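Side-chain contacts in minor fimbrium tip subunit Mfa3 (Porphyromonas gingivalis ATCC 33277, PDB 5NF4), which forms part of the tip of the minor fimbriae, surface filaments that mediate adhesion to host cells and other oral bacteria, biofilm formation and tissue invasion: residues Met74-Ser79 with Glu83-His88; Asp144-His149 with Asn155-Pro160; Ile232-Pro237 with Glu271-Asn276; Ile293-Ala298 with Leu305-Gly310. All coordinates share one frame; numbering follows the deposited sequence.

Contact 1: residues Met74-Ser79 with Glu83-His88; sequences MLVFDS and EKVAEH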
loop_
_atom_site.group_PDB
_atom_site.type_symbol
_atom_site.label_atom_id
_atom_site.label_comp_id
_atom_site.label_asym_id
_atom_site.label_seq_id
_atom_site.Cartn_x
_atom_site.Cartn_y
_atom_site.Cartn_z
ATOM N N MET A 74 -11.130 -9.602 11.428
ATOM C CA MET A 74 -10.233 -10.723 11.523
ATOM C C MET A 74 -11.065 -11.953 11.212
ATOM O O MET A 74 -12.136 -12.116 11.813
ATOM C CB MET A 74 -9.618 -10.854 12.931
ATOM C CG MET A 74 -8.608 -12.005 12.993
ATOM S SD MET A 74 -8.054 -12.392 14.671
ATOM C CE MET A 74 -9.611 -13.042 15.280
ATOM N N LEU A 75 -10.579 -12.789 10.309
ATOM C CA LEU A 75 -11.242 -14.055 9.984
ATOM C C LEU A 75 -10.186 -15.163 10.035
ATOM O O LEU A 75 -9.082 -15.039 9.481
ATOM C CB LEU A 75 -11.933 -13.992 8.619
ATOM C CG LEU A 75 -13.045 -12.952 8.470
ATOM C CD1 LEU A 75 -12.462 -11.672 7.893
ATOM C CD2 LEU A 75 -14.214 -13.476 7.597
ATOM N N VAL A 76 -10.541 -16.251 10.718
ATOM C CA VAL A 76 -9.608 -17.328 11.031
ATOM C C VAL A 76 -10.174 -18.637 10.499
ATOM O O VAL A 76 -11.373 -18.934 10.677
ATOM C CB VAL A 76 -9.363 -17.444 12.558
ATOM C CG1 VAL A 76 -8.164 -18.374 12.783
ATOM C CG2 VAL A 76 -9.143 -16.063 13.185
ATOM N N PHE A 77 -9.346 -19.377 9.785
ATOM C CA PHE A 77 -9.767 -20.619 9.159
ATOM C C PHE A 77 -8.848 -21.775 9.479
ATOM O O PHE A 77 -7.655 -21.594 9.667
ATOM C CB PHE A 77 -9.826 -20.460 7.629
ATOM C CG PHE A 77 -10.747 -19.374 7.186
ATOM C CD1 PHE A 77 -10.283 -18.058 7.147
ATOM C CD2 PHE A 77 -12.071 -19.626 6.871
ATOM C CE1 PHE A 77 -11.106 -17.033 6.816
ATOM C CE2 PHE A 77 -12.910 -18.552 6.486
ATOM C CZ PHE A 77 -12.418 -17.283 6.458
ATOM N N ASP A 78 -9.396 -22.980 9.506
ATOM C CA ASP A 78 -8.541 -24.161 9.648
ATOM C C ASP A 78 -7.657 -24.271 8.406
ATOM O O ASP A 78 -8.174 -24.231 7.290
ATOM C CB ASP A 78 -9.392 -25.407 9.806
ATOM C CG ASP A 78 -8.569 -26.640 10.150
ATOM O OD1 ASP A 78 -7.999 -27.247 9.226
ATOM O OD2 ASP A 78 -8.490 -26.996 11.342
ATOM N N SER A 79 -6.340 -24.379 8.584
ATOM C CA SER A 79 -5.412 -24.371 7.453
ATOM C C SER A 79 -5.638 -25.526 6.484
ATOM O O SER A 79 -5.372 -25.372 5.292
ATOM C CB SER A 79 -3.966 -24.397 7.955
ATOM O OG SER A 79 -3.737 -23.307 8.829
ATOM N N GLU A 83 -12.339 -24.616 7.086
ATOM C CA GLU A 83 -13.460 -24.222 7.917
ATOM C C GLU A 83 -13.196 -22.889 8.628
ATOM O O GLU A 83 -12.117 -22.676 9.159
ATOM C CB GLU A 83 -13.740 -25.303 8.958
ATOM C CG GLU A 83 -14.946 -24.986 9.834
ATOM C CD GLU A 83 -15.134 -25.939 11.024
ATOM O OE1 GLU A 83 -14.180 -26.631 11.442
ATOM O OE2 GLU A 83 -16.267 -25.970 11.538
ATOM N N LYS A 84 -14.192 -22.009 8.668
ATOM C CA LYS A 84 -14.081 -20.799 9.495
ATOM C C LYS A 84 -14.126 -21.193 10.944
ATOM O O LYS A 84 -15.072 -21.850 11.367
ATOM C CB LYS A 84 -15.204 -19.804 9.185
ATOM C CG LYS A 84 -15.077 -18.493 9.931
ATOM C CD LYS A 84 -15.417 -17.271 9.042
ATOM C CE LYS A 84 -16.853 -17.288 8.544
ATOM N NZ LYS A 84 -17.419 -15.928 8.160
ATOM N N VAL A 85 -13.101 -20.827 11.709
ATOM C CA VAL A 85 -13.071 -21.208 13.135
ATOM C C VAL A 85 -13.121 -20.031 14.114
ATOM O O VAL A 85 -13.273 -20.236 15.317
ATOM C CB VAL A 85 -11.841 -22.067 13.445
ATOM C CG1 VAL A 85 -11.905 -23.370 12.651
ATOM C CG2 VAL A 85 -10.549 -21.323 13.177
ATOM N N ALA A 86 -13.046 -18.801 13.617
ATOM C CA ALA A 86 -13.226 -17.630 14.479
ATOM C C ALA A 86 -13.320 -16.398 13.600
ATOM O O ALA A 86 -12.813 -16.407 12.498
ATOM C CB ALA A 86 -12.069 -17.468 15.471
ATOM N N GLU A 87 -13.967 -15.357 14.094
ATOM C CA GLU A 87 -13.933 -14.078 13.401
ATOM C C GLU A 87 -14.237 -12.989 14.393
ATOM O O GLU A 87 -14.830 -13.224 15.467
ATOM C CB GLU A 87 -14.902 -14.063 12.212
ATOM C CG GLU A 87 -16.355 -14.086 12.542
ATOM C CD GLU A 87 -17.245 -14.173 11.294
ATOM O OE1 GLU A 87 -16.711 -14.164 10.161
ATOM O OE2 GLU A 87 -18.481 -14.243 11.446
ATOM N N HIS A 88 -13.797 -11.784 14.070
ATOM C CA HIS A 88 -13.944 -10.668 14.974
ATOM C C HIS A 88 -14.015 -9.385 14.176
ATOM O O HIS A 88 -13.325 -9.250 13.180
ATOM C CB HIS A 88 -12.770 -10.585 15.951
ATOM C CG HIS A 88 -12.936 -9.513 16.966
ATOM N ND1 HIS A 88 -13.444 -9.758 18.224
ATOM C CD2 HIS A 88 -12.716 -8.182 16.902
ATOM C CE1 HIS A 88 -13.498 -8.626 18.900
ATOM N NE2 HIS A 88 -13.084 -7.651 18.111
#
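F77 and K84 face each other across a non-hydrogen-bonded antiparallel pair, and the lysine chain crosses the outer end of the ring at a slant: K84 CB and CD both lie 3.8 Å from F77 CE2. With CG anti to the carbonyl carbon (chi1 -58°), the CD2-CE2 side of the ring comes beside the K84 backbone. Two bends, at chi2 and chi3, then carry K84 NZ along the same face of the sheet to E87, where it forms a salt bridge with OE1 at 2.8 Å, reached from above the carboxylate plane. L75 lies side by side with E87, both pointing the same way, and its CD2 packs 3.6 Å from E87 OE1. The ammonium also bonds to the carbonyl of I129, so two oxygens hold it. M126 and M135 cover L75 on this face.

V76, M74, A86 and H88 occupy the reverse face. V76 CG2 sits 4.0 Å from A86 CB, while CG1 meets V85 CG2 at 3.8 Å with the two side chains crossing at about a right angle. Both V85 and A86 stand opposite V76, whose carbonyl oxygen receives a 2.8 Å bond from V85 N and a weak one from A86 N. The D78 N to E83 O bond follows beyond this shift, and the D78 carboxylate is salt-bridged to R111. The N-to-C directions of strands 74-78 and 84-88 differ by 160° and three residues join the segments: an antiparallel beta hairpin interrupted by a classic beta bulge.

Contact 2: residues Asp144-His149 with Asn155-Pro160; sequences DLDPIH and NNNGFP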
loop_
_atom_site.group_PDB
_atom_site.type_symbol
_atom_site.label_atom_id
_atom_site.label_comp_id
_atom_site.label_asym_id
_atom_site.label_seq_id
_atom_site.Cartn_x
_atom_site.Cartn_y
_atom_site.Cartn_z
ATOM N N ASP A 144 -11.680 -0.800 -6.797
ATOM C CA ASP A 144 -11.301 0.508 -7.296
ATOM C C ASP A 144 -10.998 1.432 -6.128
ATOM O O ASP A 144 -11.829 1.555 -5.226
ATOM C CB ASP A 144 -12.415 1.082 -8.184
ATOM C CG ASP A 144 -13.769 1.140 -7.504
ATOM O OD1 ASP A 144 -14.271 0.109 -6.988
ATOM O OD2 ASP A 144 -14.338 2.272 -7.495
ATOM N N LEU A 145 -9.803 2.031 -6.124
ATOM C CA LEU A 145 -9.413 2.935 -5.041
ATOM C C LEU A 145 -10.345 4.121 -4.972
ATOM O O LEU A 145 -10.646 4.737 -5.997
ATOM C CB LEU A 145 -7.958 3.402 -5.228
ATOM C CG LEU A 145 -7.327 4.139 -4.053
ATOM C CD1 LEU A 145 -6.997 3.083 -2.916
ATOM C CD2 LEU A 145 -6.079 4.856 -4.465
ATOM N N ASP A 146 -10.828 4.427 -3.785
ATOM C CA ASP A 146 -11.566 5.685 -3.570
ATOM C C ASP A 146 -10.794 6.893 -4.171
ATOM O O ASP A 146 -9.609 7.071 -3.905
ATOM C CB ASP A 146 -11.807 5.862 -2.062
ATOM C CG ASP A 146 -12.800 6.980 -1.732
ATOM O OD1 ASP A 146 -12.702 8.084 -2.312
ATOM O OD2 ASP A 146 -13.671 6.776 -0.845
ATOM N N PRO A 147 -11.449 7.712 -5.024
ATOM C CA PRO A 147 -10.776 8.877 -5.629
ATOM C C PRO A 147 -9.975 9.763 -4.640
ATOM O O PRO A 147 -8.905 10.297 -4.985
ATOM C CB PRO A 147 -11.938 9.674 -6.227
ATOM C CG PRO A 147 -12.948 8.606 -6.581
ATOM C CD PRO A 147 -12.866 7.620 -5.426
ATOM N N ILE A 148 -10.492 9.931 -3.433
ATOM C CA ILE A 148 -9.805 10.807 -2.493
ATOM C C ILE A 148 -8.458 10.187 -2.043
ATOM O O ILE A 148 -7.533 10.925 -1.682
ATOM C CB ILE A 148 -10.706 11.138 -1.281
ATOM C CG1 ILE A 148 -10.147 12.352 -0.526
ATOM C CG2 ILE A 148 -10.829 10.005 -0.314
ATOM C CD1 ILE A 148 -10.083 13.636 -1.348
ATOM N N HIS A 149 -8.325 8.871 -2.118
ATOM C CA HIS A 149 -7.119 8.220 -1.613
ATOM C C HIS A 149 -5.890 8.377 -2.496
ATOM O O HIS A 149 -4.791 8.066 -2.051
ATOM C CB HIS A 149 -7.381 6.731 -1.340
ATOM C CG HIS A 149 -8.169 6.524 -0.096
ATOM N ND1 HIS A 149 -8.944 5.407 0.136
ATOM C CD2 HIS A 149 -8.349 7.336 0.975
ATOM C CE1 HIS A 149 -9.528 5.523 1.319
ATOM N NE2 HIS A 149 -9.186 6.689 1.846
ATOM N N ASN A 155 -10.088 12.118 7.936
ATOM C CA ASN A 155 -10.404 11.817 9.318
ATOM C C ASN A 155 -11.310 10.587 9.448
ATOM O O ASN A 155 -11.163 9.807 10.389
ATOM C CB ASN A 155 -11.044 13.045 9.986
ATOM C CG ASN A 155 -12.260 13.545 9.246
ATOM O OD1 ASN A 155 -12.356 13.430 8.021
ATOM N ND2 ASN A 155 -13.203 14.111 9.990
ATOM N N ASN A 156 -12.211 10.381 8.487
ATOM C CA ASN A 156 -13.171 9.265 8.557
ATOM C C ASN A 156 -13.026 8.212 7.454
ATOM O O ASN A 156 -13.807 7.258 7.387
ATOM C CB ASN A 156 -14.586 9.819 8.524
ATOM C CG ASN A 156 -14.820 10.839 9.617
ATOM O OD1 ASN A 156 -14.358 10.668 10.745
ATOM N ND2 ASN A 156 -15.513 11.918 9.281
ATOM N N ASN A 157 -12.031 8.371 6.594
ATOM C CA ASN A 157 -11.852 7.435 5.483
ATOM C C ASN A 157 -10.393 7.044 5.331
ATOM O O ASN A 157 -9.627 7.753 4.674
ATOM C CB ASN A 157 -12.386 8.086 4.200
ATOM C CG ASN A 157 -12.441 7.137 3.034
ATOM O OD1 ASN A 157 -12.063 5.978 3.142
ATOM N ND2 ASN A 157 -12.914 7.639 1.897
ATOM N N GLY A 158 -10.002 5.952 5.975
ATOM C CA GLY A 158 -8.618 5.534 5.978
ATOM C C GLY A 158 -8.284 4.691 4.779
ATOM O O GLY A 158 -9.185 4.191 4.076
ATOM N N PHE A 159 -6.987 4.490 4.555
ATOM C CA PHE A 159 -6.498 3.612 3.483
ATOM C C PHE A 159 -6.840 2.167 3.774
ATOM O O PHE A 159 -6.656 1.726 4.900
ATOM C CB PHE A 159 -4.966 3.708 3.337
ATOM C CG PHE A 159 -4.458 5.024 2.872
ATOM C CD1 PHE A 159 -4.932 5.611 1.702
ATOM C CD2 PHE A 159 -3.436 5.645 3.560
ATOM C CE1 PHE A 159 -4.429 6.830 1.277
ATOM C CE2 PHE A 159 -2.934 6.834 3.146
ATOM C CZ PHE A 159 -3.436 7.440 1.989
ATOM N N PRO A 160 -7.300 1.394 2.773
ATOM C CA PRO A 160 -7.391 -0.056 2.993
ATOM C C PRO A 160 -6.067 -0.653 3.400
ATOM O O PRO A 160 -5.013 -0.253 2.894
ATOM C CB PRO A 160 -7.841 -0.611 1.634
ATOM C CG PRO A 160 -8.540 0.567 0.957
ATOM C CD PRO A 160 -7.765 1.789 1.429
#
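H149 reaches across to N157, G158, F159 and P160, and its side chain can be followed outward from the backbone. CB lies in line with the edge of the F159 ring, 3.9 Å from CE1. The next atom, CG, is 3.8 Å from F159 CD1, which stands over one imidazole face but displaced toward the rim. With the ring planes at 60° and the centroids 5.2 Å apart, this is an edge-to-face pair in which phenylalanine supplies the edge. H149 ND1 approaches P160 CD at 4.0 Å, and CD2 has F159 CD1 and N157 O as neighbours. CE1 lies 3.1 Å from G158 O and also close to N157 OD1.

At the tip, NE2 gives a nearly straight bond (166°) to N157 O, at 3.1 Å. That oxygen lies close to the imidazole plane, although the donor sits well above the carbonyl plane. This bond fixes the rotation of the imidazole against the backbone of 155-160.

Both segments lie on the connection from strand 143-144 to strand 161-170. Within D146-H149, D146 OD1 accepts from I148 N at 3.1 Å, an Asx turn that overlaps the start of the 3-10 segment beginning at P147. The other carboxylate oxygen, OD2, receives N157 ND2 at 3.0 Å, well out of the carboxylate plane yet within the amide plane of N157. One carboxylate thus both shapes its own turn and holds the asparagine opposite. N157 extends toward D146 with CG anti to the backbone N (chi1 -171°). Beyond the segments, F159 meets Y252, and V196 packs on both F159 and L145.

Contact 3: residues Ile232-Pro237 with Glu271-Asn276; sequences IQFYGP and ENKPIN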
loop_
_atom_site.group_PDB
_atom_site.type_symbol
_atom_site.label_atom_id
_atom_site.label_comp_id
_atom_site.label_asym_id
_atom_site.label_seq_id
_atom_site.Cartn_x
_atom_site.Cartn_y
_atom_site.Cartn_z
ATOM N N ILE A 232 -4.907 -3.736 -15.135
ATOM C CA ILE A 232 -5.776 -3.792 -16.301
ATOM C C ILE A 232 -6.355 -2.422 -16.646
ATOM O O ILE A 232 -6.616 -2.137 -17.816
ATOM C CB ILE A 232 -6.928 -4.805 -16.107
ATOM C CG1 ILE A 232 -7.738 -4.475 -14.839
ATOM C CG2 ILE A 232 -6.327 -6.241 -16.022
ATOM C CD1 ILE A 232 -9.105 -5.186 -14.729
ATOM N N GLN A 233 -6.532 -1.582 -15.635
ATOM C CA GLN A 233 -7.124 -0.253 -15.798
ATOM C C GLN A 233 -6.389 0.843 -15.037
ATOM O O GLN A 233 -5.798 0.600 -14.004
ATOM C CB GLN A 233 -8.598 -0.282 -15.393
ATOM C CG GLN A 233 -9.423 -1.198 -16.337
ATOM C CD GLN A 233 -10.885 -1.374 -15.922
ATOM O OE1 GLN A 233 -11.226 -1.442 -14.731
ATOM N NE2 GLN A 233 -11.766 -1.417 -16.925
ATOM N N PHE A 234 -6.426 2.067 -15.588
ATOM C CA PHE A 234 -5.575 3.178 -15.089
ATOM C C PHE A 234 -6.369 4.414 -14.795
ATOM O O PHE A 234 -7.318 4.735 -15.525
ATOM C CB PHE A 234 -4.481 3.501 -16.128
ATOM C CG PHE A 234 -3.680 2.294 -16.498
ATOM C CD1 PHE A 234 -2.590 1.937 -15.755
ATOM C CD2 PHE A 234 -4.078 1.477 -17.548
ATOM C CE1 PHE A 234 -1.880 0.814 -16.057
ATOM C CE2 PHE A 234 -3.373 0.341 -17.861
ATOM C CZ PHE A 234 -2.271 0.000 -17.101
ATOM N N TYR A 235 -5.992 5.080 -13.696
ATOM C CA TYR A 235 -6.617 6.304 -13.242
ATOM C C TYR A 235 -6.100 7.481 -14.063
ATOM O O TYR A 235 -5.004 7.422 -14.610
ATOM C CB TYR A 235 -6.326 6.533 -11.759
ATOM C CG TYR A 235 -7.322 7.409 -11.070
ATOM C CD1 TYR A 235 -8.631 6.983 -10.848
ATOM C CD2 TYR A 235 -6.957 8.643 -10.624
ATOM C CE1 TYR A 235 -9.513 7.780 -10.204
ATOM C CE2 TYR A 235 -7.843 9.469 -9.991
ATOM C CZ TYR A 235 -9.129 9.033 -9.799
ATOM O OH TYR A 235 -10.002 9.843 -9.159
ATOM N N GLY A 236 -6.904 8.526 -14.141
ATOM C CA GLY A 236 -6.505 9.747 -14.833
ATOM C C GLY A 236 -5.431 10.453 -14.025
ATOM O O GLY A 236 -5.055 10.042 -12.943
ATOM N N PRO A 237 -4.950 11.574 -14.538
ATOM C CA PRO A 237 -3.862 12.283 -13.869
ATOM C C PRO A 237 -4.299 12.851 -12.520
ATOM O O PRO A 237 -5.392 13.372 -12.359
ATOM C CB PRO A 237 -3.511 13.388 -14.870
ATOM C CG PRO A 237 -4.802 13.620 -15.623
ATOM C CD PRO A 237 -5.377 12.224 -15.779
ATOM N N GLU A 271 1.583 5.657 -24.051
ATOM C CA GLU A 271 1.531 6.409 -22.799
ATOM C C GLU A 271 2.441 5.830 -21.714
ATOM O O GLU A 271 2.407 6.280 -20.560
ATOM C CB GLU A 271 0.101 6.425 -22.261
ATOM C CG GLU A 271 -0.934 7.186 -23.140
ATOM C CD GLU A 271 -2.338 7.033 -22.561
ATOM O OE1 GLU A 271 -2.942 5.951 -22.730
ATOM O OE2 GLU A 271 -2.817 7.970 -21.897
ATOM N N ASN A 272 3.231 4.836 -22.112
ATOM C CA ASN A 272 4.133 4.091 -21.237
ATOM C C ASN A 272 3.412 3.327 -20.128
ATOM O O ASN A 272 4.018 3.025 -19.093
ATOM C CB ASN A 272 5.196 5.024 -20.627
ATOM C CG ASN A 272 6.374 5.265 -21.570
ATOM O OD1 ASN A 272 6.991 4.319 -22.069
ATOM N ND2 ASN A 272 6.665 6.531 -21.851
ATOM N N LYS A 273 2.134 3.010 -20.323
ATOM C CA LYS A 273 1.441 2.218 -19.318
ATOM C C LYS A 273 2.075 0.834 -19.319
ATOM O O LYS A 273 2.415 0.317 -20.386
ATOM C CB LYS A 273 -0.061 2.116 -19.601
ATOM C CG LYS A 273 -0.864 3.389 -19.300
ATOM C CD LYS A 273 -2.199 3.359 -20.022
ATOM C CE LYS A 273 -3.116 4.502 -19.645
ATOM N NZ LYS A 273 -4.377 4.410 -20.467
ATOM N N PRO A 274 2.201 0.214 -18.146
ATOM C CA PRO A 274 1.677 0.603 -16.837
ATOM C C PRO A 274 2.669 1.344 -15.941
ATOM O O PRO A 274 2.446 1.435 -14.737
ATOM C CB PRO A 274 1.313 -0.757 -16.197
ATOM C CG PRO A 274 2.429 -1.682 -16.738
ATOM C CD PRO A 274 2.717 -1.178 -18.150
ATOM N N ILE A 275 3.753 1.858 -16.506
ATOM C CA ILE A 275 4.736 2.549 -15.691
ATOM C C ILE A 275 4.118 3.804 -15.067
ATOM O O ILE A 275 3.558 4.646 -15.761
ATOM C CB ILE A 275 6.011 2.929 -16.506
ATOM C CG1 ILE A 275 6.712 1.652 -16.970
ATOM C CG2 ILE A 275 6.968 3.821 -15.675
ATOM C CD1 ILE A 275 7.878 1.861 -17.950
ATOM N N ASN A 276 4.235 3.921 -13.748
ATOM C CA ASN A 276 3.850 5.134 -13.040
ATOM C C ASN A 276 4.912 6.209 -13.196
ATOM O O ASN A 276 6.099 5.924 -13.112
ATOM C CB ASN A 276 3.657 4.856 -11.546
ATOM C CG ASN A 276 2.472 3.971 -11.246
ATOM O OD1 ASN A 276 2.105 3.036 -11.999
ATOM N ND2 ASN A 276 1.855 4.266 -10.147
#
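F234 has 88 Å² of its surface buried by the contact, K273 47 Å² and P274 28 Å², and these three residues make the entire contact. The aliphatic part of K273 lies over one face of the F234 ring. Its CG stands 4.0 Å from the ring centroid and only 4° off the normal, a position directly above the centre that meets the definition of a CH-pi contact. Further along, K273 CD comes 3.6 Å from F234 CD2, and CE continues over the CG side of the ring. With K273 CG anti to the carbonyl carbon (chi1 -74°) and the chain extended beyond it, a run of methylenes rather than the charged end lies along the ring face.

Two loops meet through this packing. Segment 232-237 leads into strand 238-242; segment 271-276 leads into strand 277-282. Each of those strands pairs antiparallel with strand 210-216, and the contact bridges the loops that enter them. No hydrogen bond links the two segments, so the geometric evidence is that of apolar packing.

P274 takes the rim of the same ring. Its CB is 3.6 Å from F234 CE1, near the ring plane, with the two side chains lying side by side and pointing the same way. The peptide bond between K273 and P274 is cis, and these consecutive residues address different parts of one aromatic group, face and edge. At the far end of the lysine, NZ forms a salt bridge with E271 OE1 at 3.1 Å, 36° out of the carboxylate plane. N217 ND2 bonds to the carbonyls of E271 and I275.

Contact 4: residues Ile293-Ala298 with Leu305-Gly310; sequences ITHEGA and LPFAKG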
loop_
_atom_site.group_PDB
_atom_site.type_symbol
_atom_site.label_atom_id
_atom_site.label_comp_id
_atom_site.label_asym_id
_atom_site.label_seq_id
_atom_site.Cartn_x
_atom_site.Cartn_y
_atom_site.Cartn_z
ATOM N N ILE A 293 10.451 4.186 -9.973
ATOM C CA ILE A 293 11.048 2.850 -9.945
ATOM C C ILE A 293 11.193 2.366 -8.521
ATOM O O ILE A 293 11.117 3.162 -7.585
ATOM C CB ILE A 293 12.423 2.823 -10.608
ATOM C CG1 ILE A 293 13.483 3.540 -9.738
ATOM C CG2 ILE A 293 12.353 3.500 -11.950
ATOM C CD1 ILE A 293 14.857 3.640 -10.383
ATOM N N THR A 294 11.409 1.060 -8.381
ATOM C CA THR A 294 11.831 0.466 -7.127
ATOM C C THR A 294 13.260 0.004 -7.292
ATOM O O THR A 294 13.540 -0.950 -8.024
ATOM C CB THR A 294 10.928 -0.729 -6.721
ATOM O OG1 THR A 294 9.590 -0.256 -6.507
ATOM C CG2 THR A 294 11.449 -1.369 -5.479
ATOM N N HIS A 295 14.172 0.677 -6.600
ATOM C CA HIS A 295 15.585 0.341 -6.664
ATOM C C HIS A 295 16.275 0.591 -5.350
ATOM O O HIS A 295 16.256 1.710 -4.847
ATOM C CB HIS A 295 16.263 1.166 -7.764
ATOM C CG HIS A 295 17.683 0.781 -7.995
ATOM N ND1 HIS A 295 18.042 -0.353 -8.690
ATOM C CD2 HIS A 295 18.838 1.367 -7.604
ATOM C CE1 HIS A 295 19.360 -0.449 -8.714
ATOM N NE2 HIS A 295 19.865 0.584 -8.067
ATOM N N GLU A 296 16.835 -0.479 -4.777
ATOM C CA GLU A 296 17.636 -0.426 -3.561
ATOM C C GLU A 296 19.092 -0.197 -3.919
ATOM O O GLU A 296 19.599 -0.748 -4.896
ATOM C CB GLU A 296 17.528 -1.737 -2.762
ATOM C CG GLU A 296 16.119 -2.265 -2.565
ATOM C CD GLU A 296 15.318 -1.456 -1.564
ATOM O OE1 GLU A 296 15.930 -0.685 -0.790
ATOM O OE2 GLU A 296 14.073 -1.599 -1.553
ATOM N N GLY A 297 19.774 0.595 -3.110
ATOM C CA GLY A 297 21.208 0.743 -3.269
ATOM C C GLY A 297 21.556 1.724 -4.356
ATOM O O GLY A 297 20.704 2.461 -4.834
ATOM N N ALA A 298 22.818 1.724 -4.754
ATOM C CA ALA A 298 23.316 2.737 -5.671
ATOM C C ALA A 298 22.733 2.585 -7.064
ATOM O O ALA A 298 22.567 1.476 -7.571
ATOM C CB ALA A 298 24.821 2.684 -5.738
ATOM N N LEU A 305 17.843 9.876 -13.490
ATOM C CA LEU A 305 16.943 10.012 -14.633
ATOM C C LEU A 305 17.280 9.106 -15.821
ATOM O O LEU A 305 16.377 8.484 -16.376
ATOM C CB LEU A 305 16.876 11.465 -15.089
ATOM C CG LEU A 305 15.891 12.280 -14.251
ATOM C CD1 LEU A 305 16.084 13.768 -14.588
ATOM C CD2 LEU A 305 14.428 11.855 -14.470
ATOM N N PRO A 306 18.565 9.011 -16.200
ATOM C CA PRO A 306 18.909 8.138 -17.326
ATOM C C PRO A 306 18.599 6.675 -17.033
ATOM O O PRO A 306 18.159 5.956 -17.917
ATOM C CB PRO A 306 20.413 8.362 -17.505
ATOM C CG PRO A 306 20.686 9.691 -16.870
ATOM C CD PRO A 306 19.707 9.839 -15.765
ATOM N N PHE A 307 18.810 6.246 -15.798
ATOM C CA PHE A 307 18.502 4.880 -15.402
ATOM C C PHE A 307 16.995 4.659 -15.484
ATOM O O PHE A 307 16.495 3.726 -16.128
ATOM C CB PHE A 307 19.009 4.636 -13.982
ATOM C CG PHE A 307 18.702 3.274 -13.439
ATOM C CD1 PHE A 307 19.092 2.147 -14.125
ATOM C CD2 PHE A 307 18.075 3.122 -12.219
ATOM C CE1 PHE A 307 18.823 0.886 -13.614
ATOM C CE2 PHE A 307 17.837 1.881 -11.714
ATOM C CZ PHE A 307 18.206 0.766 -12.412
ATOM N N ALA A 308 16.266 5.548 -14.831
ATOM C CA ALA A 308 14.812 5.456 -14.762
ATOM C C ALA A 308 14.173 5.547 -16.135
ATOM O O ALA A 308 13.120 4.953 -16.382
ATOM C CB ALA A 308 14.259 6.541 -13.864
ATOM N N LYS A 309 14.788 6.316 -17.028
ATOM C CA LYS A 309 14.246 6.449 -18.369
ATOM C C LYS A 309 14.665 5.332 -19.330
ATOM O O LYS A 309 14.414 5.417 -20.533
ATOM C CB LYS A 309 14.635 7.830 -18.930
ATOM C CG LYS A 309 13.833 8.929 -18.275
ATOM C CD LYS A 309 14.036 10.277 -18.992
ATOM C CE LYS A 309 12.808 11.171 -18.858
ATOM N NZ LYS A 309 12.853 12.341 -19.778
ATOM N N GLY A 310 15.272 4.273 -18.794
ATOM C CA GLY A 310 15.649 3.114 -19.595
ATOM C C GLY A 310 16.752 3.332 -20.624
ATOM O O GLY A 310 16.812 2.610 -21.623
#
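F307 presents its ring edge to the flat face of H295, an aromatic pair made without any hydrogen bond between the two segments. The planes stand at 68° with centroids 5.0 Å apart, which makes the stack T-shaped. F307 CE2 is the leading atom: it sits 3.7 Å above the imidazole plane, shifted toward the rim, and 3.8 Å from H295 ND1. The side chains themselves cross at about a right angle.

The imidazole is oriented from its other end. H295 NE2 donates to A298 O at 2.9 Å in a nearly straight bond (168°), with the oxygen almost in the ring plane although the donor lies above the carbonyl plane. That bond closes the bend through E296 and G297 and sets the imidazole face against which F307 rests.

F307 lies in the last turn of helix 304-308, which ends in a Schellman motif: G310, with positive phi, gives its N-H to F307 O, and the N-H of L311 reaches P306 O. The F307 ring extends outward from this helix end because CG is anti to the backbone N (chi1 178°), and it arrives beside both H295 and I293.

I293 fills in alongside. Its CD1 touches F307 CE2 at 3.7 Å, while the CG2 branch is 4.1 Å from A308 CB, so one side chain packs on two successive helical residues. P300 and P316 also pack on F307. Segment 293-298 is tied to its surroundings by the T294 hydroxyl, bonded to Y326 and to the T319 carbonyl, and by a salt bridge from E296 to R324.

How the contacts relate
The four contacts follow one another in series along the chain. Contact 1 stands apart: its centre is about 27 Å from that of contact 2, 37 Å from contact 3 and 42 Å from contact 4, and contacts 3 and 4 lie across the chain's centre from it. Contact 2 lies nearest that centre, about 12 Å away, and touches contact 3 directly, P147 CB packing 3.5 Å from Y235 OH. Contacts 3 and 4 have centres about 19 Å apart and nearest atoms about 6 Å apart. Segment 271-276 runs directly into strand 277-282, its antiparallel partner 287-291 leads through I292 into 293-298, and N276 and I292 share a backbone hydrogen bond.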